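Local structure of regulatory protein E2 (2JEX) at residues 115-119 with 129-133. The protein regulates viral transcription and helps to start viral DNA replication, binding DNA as a homodimer and, through its transactivation domain, probably working with the helicase E1. The protein carries 1 engineered substitution. Sequence-based numbering, arbitrary orientation.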
ATOM      1  N   ARG A 115       1.276 -13.248   0.310  1.00 67.52           N
ATOM      2  CA  ARG A 115       1.519 -14.533  -0.336  1.00 68.15           C
ATOM      3  C   ARG A 115       1.275 -14.447  -1.832  1.00 68.61           C
ATOM      4  O   ARG A 115       0.582 -13.547  -2.308  1.00 68.63           O
ATOM      5  CB  ARG A 115       0.681 -15.652   0.291  1.00 68.12           C
ATOM      6  CG  ARG A 115      -0.776 -15.610  -0.074  1.00 66.99           C
ATOM      7  CD  ARG A 115      -1.543 -16.553   0.806  1.00 59.86           C
ATOM      8  NE  ARG A 115      -2.946 -16.607   0.418  1.00 61.20           N
ATOM      9  CZ  ARG A 115      -3.896 -15.819   0.911  1.00 64.63           C
ATOM     10  NH1 ARG A 115      -3.606 -14.885   1.816  1.00 68.96           N
ATOM     11  NH2 ARG A 115      -5.144 -15.965   0.494  1.00 66.00           N
ATOM     12  N   VAL A 116       1.851 -15.388  -2.569  1.00 69.19           N
ATOM     13  CA  VAL A 116       1.734 -15.376  -4.019  1.00 69.37           C
ATOM     14  C   VAL A 116       0.630 -16.321  -4.493  1.00 69.33           C
ATOM     15  O   VAL A 116       0.589 -17.499  -4.130  1.00 68.99           O
ATOM     16  CB  VAL A 116       3.103 -15.675  -4.715  1.00 69.76           C
ATOM     17  CG1 VAL A 116       2.939 -15.782  -6.219  1.00 68.74           C
ATOM     18  CG2 VAL A 116       4.137 -14.579  -4.371  1.00 69.88           C
ATOM     19  N   VAL A 117      -0.272 -15.772  -5.299  1.00 69.42           N
ATOM     20  CA  VAL A 117      -1.267 -16.559  -6.017  1.00 69.29           C
ATOM     21  C   VAL A 117      -0.793 -16.747  -7.470  1.00 69.40           C
ATOM     22  O   VAL A 117      -0.371 -15.790  -8.127  1.00 68.71           O
ATOM     23  CB  VAL A 117      -2.669 -15.895  -5.911  1.00 69.25           C
ATOM     24  CG1 VAL A 117      -3.672 -16.548  -6.836  1.00 69.90           C
ATOM     25  CG2 VAL A 117      -3.174 -15.986  -4.467  1.00 68.67           C
ATOM     26  N   GLU A 118      -0.827 -17.987  -7.945  1.00 69.70           N
ATOM     27  CA  GLU A 118      -0.390 -18.303  -9.305  1.00 71.28           C
ATOM     28  C   GLU A 118      -1.557 -18.706 -10.199  1.00 69.83           C
ATOM     29  O   GLU A 118      -2.362 -19.563  -9.832  1.00 69.13           O
ATOM     30  CB  GLU A 118       0.669 -19.415  -9.317  1.00 70.60           C
ATOM     31  CG  GLU A 118       1.215 -19.689 -10.725  1.00 73.70           C
ATOM     32  CD  GLU A 118       2.150 -20.896 -10.809  1.00 75.80           C
ATOM     33  OE1 GLU A 118       3.198 -20.757 -11.485  1.00 88.04           O
ATOM     34  OE2 GLU A 118       1.845 -21.969 -10.218  1.00 80.71           O
ATOM     35  N   VAL A 119      -1.644 -18.077 -11.366  1.00 69.19           N
ATOM     36  CA  VAL A 119      -2.683 -18.407 -12.339  1.00 69.51           C
ATOM     37  C   VAL A 119      -2.051 -18.971 -13.611  1.00 69.50           C
ATOM     38  O   VAL A 119      -1.140 -18.372 -14.185  1.00 69.57           O
ATOM     39  CB  VAL A 119      -3.611 -17.202 -12.664  1.00 68.92           C
ATOM     40  CG1 VAL A 119      -4.734 -17.630 -13.613  1.00 69.08           C
ATOM     41  CG2 VAL A 119      -4.224 -16.651 -11.396  1.00 69.30           C
ATOM     42  N   ASN A 129       0.857 -16.431 -14.679  1.00 69.06           N
ATOM     43  CA  ASN A 129       1.025 -15.121 -14.063  1.00 69.36           C
ATOM     44  C   ASN A 129       0.833 -15.232 -12.563  1.00 70.07           C
ATOM     45  O   ASN A 129       0.170 -16.150 -12.087  1.00 69.56           O
ATOM     46  CB  ASN A 129       0.054 -14.097 -14.650  1.00 69.62           C
ATOM     47  CG  ASN A 129       0.634 -12.678 -14.679  1.00 71.57           C
ATOM     48  OD1 ASN A 129      -0.084 -11.723 -14.944  1.00 75.48           O
ATOM     49  ND2 ASN A 129       1.931 -12.541 -14.402  1.00 72.39           N
ATOM     50  N   TRP A 130       1.449 -14.324 -11.812  1.00 71.14           N
ATOM     51  CA  TRP A 130       1.374 -14.392 -10.364  1.00 71.94           C
ATOM     52  C   TRP A 130       0.966 -13.076  -9.712  1.00 71.68           C
ATOM     53  O   TRP A 130       1.245 -12.006 -10.230  1.00 71.11           O
ATOM     54  CB  TRP A 130       2.644 -15.015  -9.749  1.00 73.26           C
ATOM     55  CG  TRP A 130       3.970 -14.502 -10.253  1.00 76.30           C
ATOM     56  CD1 TRP A 130       4.452 -13.238 -10.132  1.00 79.76           C
ATOM     57  CD2 TRP A 130       4.998 -15.258 -10.921  1.00 79.07           C
ATOM     58  NE1 TRP A 130       5.701 -13.147 -10.700  1.00 81.81           N
ATOM     59  CE2 TRP A 130       6.058 -14.373 -11.194  1.00 78.43           C
ATOM     60  CE3 TRP A 130       5.113 -16.596 -11.331  1.00 86.39           C
ATOM     61  CZ2 TRP A 130       7.238 -14.778 -11.845  1.00 79.68           C
ATOM     62  CZ3 TRP A 130       6.291 -17.004 -11.988  1.00 82.53           C
ATOM     63  CH2 TRP A 130       7.337 -16.090 -12.231  1.00 79.23           C
ATOM     64  N   TYR A 131       0.241 -13.186  -8.599  1.00 72.03           N
ATOM     65  CA  TYR A 131      -0.387 -12.050  -7.911  1.00 71.54           C
ATOM     66  C   TYR A 131      -0.085 -12.127  -6.421  1.00 72.45           C
ATOM     67  O   TYR A 131      -0.206 -13.193  -5.808  1.00 73.35           O
ATOM     68  CB  TYR A 131      -1.908 -12.062  -8.142  1.00 70.89           C
ATOM     69  CG  TYR A 131      -2.287 -12.187  -9.609  1.00 69.32           C
ATOM     70  CD1 TYR A 131      -2.322 -13.430 -10.240  1.00 64.28           C
ATOM     71  CD2 TYR A 131      -2.577 -11.058 -10.371  1.00 71.30           C
ATOM     72  CE1 TYR A 131      -2.632 -13.543 -11.591  1.00 62.48           C
ATOM     73  CE2 TYR A 131      -2.895 -11.165 -11.713  1.00 71.15           C
ATOM     74  CZ  TYR A 131      -2.923 -12.414 -12.314  1.00 64.16           C
ATOM     75  OH  TYR A 131      -3.242 -12.517 -13.644  1.00 67.25           O
ATOM     76  N   THR A 132       0.312 -11.000  -5.840  1.00 74.13           N
ATOM     77  CA  THR A 132       0.582 -10.918  -4.405  1.00 74.71           C
ATOM     78  C   THR A 132      -0.706 -10.561  -3.681  1.00 75.21           C
ATOM     79  O   THR A 132      -1.315  -9.526  -3.960  1.00 75.36           O
ATOM     80  CB  THR A 132       1.681  -9.892  -4.099  1.00 75.20           C
ATOM     81  OG1 THR A 132       2.864 -10.252  -4.821  1.00 75.48           O
ATOM     82  CG2 THR A 132       1.998  -9.845  -2.598  1.00 74.73           C
ATOM     83  N   VAL A 133      -1.123 -11.446  -2.776  1.00 75.41           N
ATOM     84  CA  VAL A 133      -2.344 -11.262  -1.989  1.00 75.82           C
ATOM     85  C   VAL A 133      -1.993 -11.141  -0.506  1.00 75.35           C
ATOM     86  O   VAL A 133      -1.094 -11.819  -0.016  1.00 75.65           O
ATOM     87  CB  VAL A 133      -3.353 -12.415  -2.234  1.00 75.98           C
ATOM     88  CG1 VAL A 133      -4.661 -12.192  -1.470  1.00 76.11           C
ATOM     89  CG2 VAL A 133      -3.649 -12.526  -3.716  1.00 78.62           C
TER
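The phenol ring of Tyr-131 meets Val-119 of the opposing strand obliquely, CE1 lying 3.5 Å from Val-119 CG2, while the carbonyl O of Val-117 sits at the ring edge, near its plane. With chi1 at -51°, CG of Tyr-131 stands anti to the carbonyl carbon, which directs the ring along the sheet toward Val-119; its hydroxyl is hydrogen-bonded to Glu-176 of helix 173-180. Val-133 CG1 lies loosely over one face of the Arg-115 guanidinium, 4.3 Å from Arg-115 NH2. That group is fixed by a salt bridge from NE to Asp-190 and a hydrogen bond from NH2 to Ala-150 O. Between these two flat groups, Val-117 and Val-133 touch through their CG2 methyls at 3.6 Å. The other side of the sheet carries Trp-130, whose CB packs alongside Val-116 CG1 at 3.6 Å, the indole oblique to that methyl and on an exposed surface.

Six backbone hydrogen bonds hold the strands in register. They come in reciprocal pairs at Arg-115/Val-133, Val-117/Tyr-131 and Val-119/Asn-129, with the Val-119 N to Asn-129 O bond, 2.7 Å long, almost straight at 176°. Val-116/Thr-132 and Glu-118/Trp-130 are the non-hydrogen-bonded pairs; here CA-H...O contacts add to the join, as from Trp-130 CA to Val-117 O at 3.2 Å. With the two segments running 150° apart, this alternation marks antiparallel pairing, and because strands 110-120 and 128-140 follow each other in the chain, they form a beta hairpin within the larger antiparallel sheet of the E2 transactivation domain.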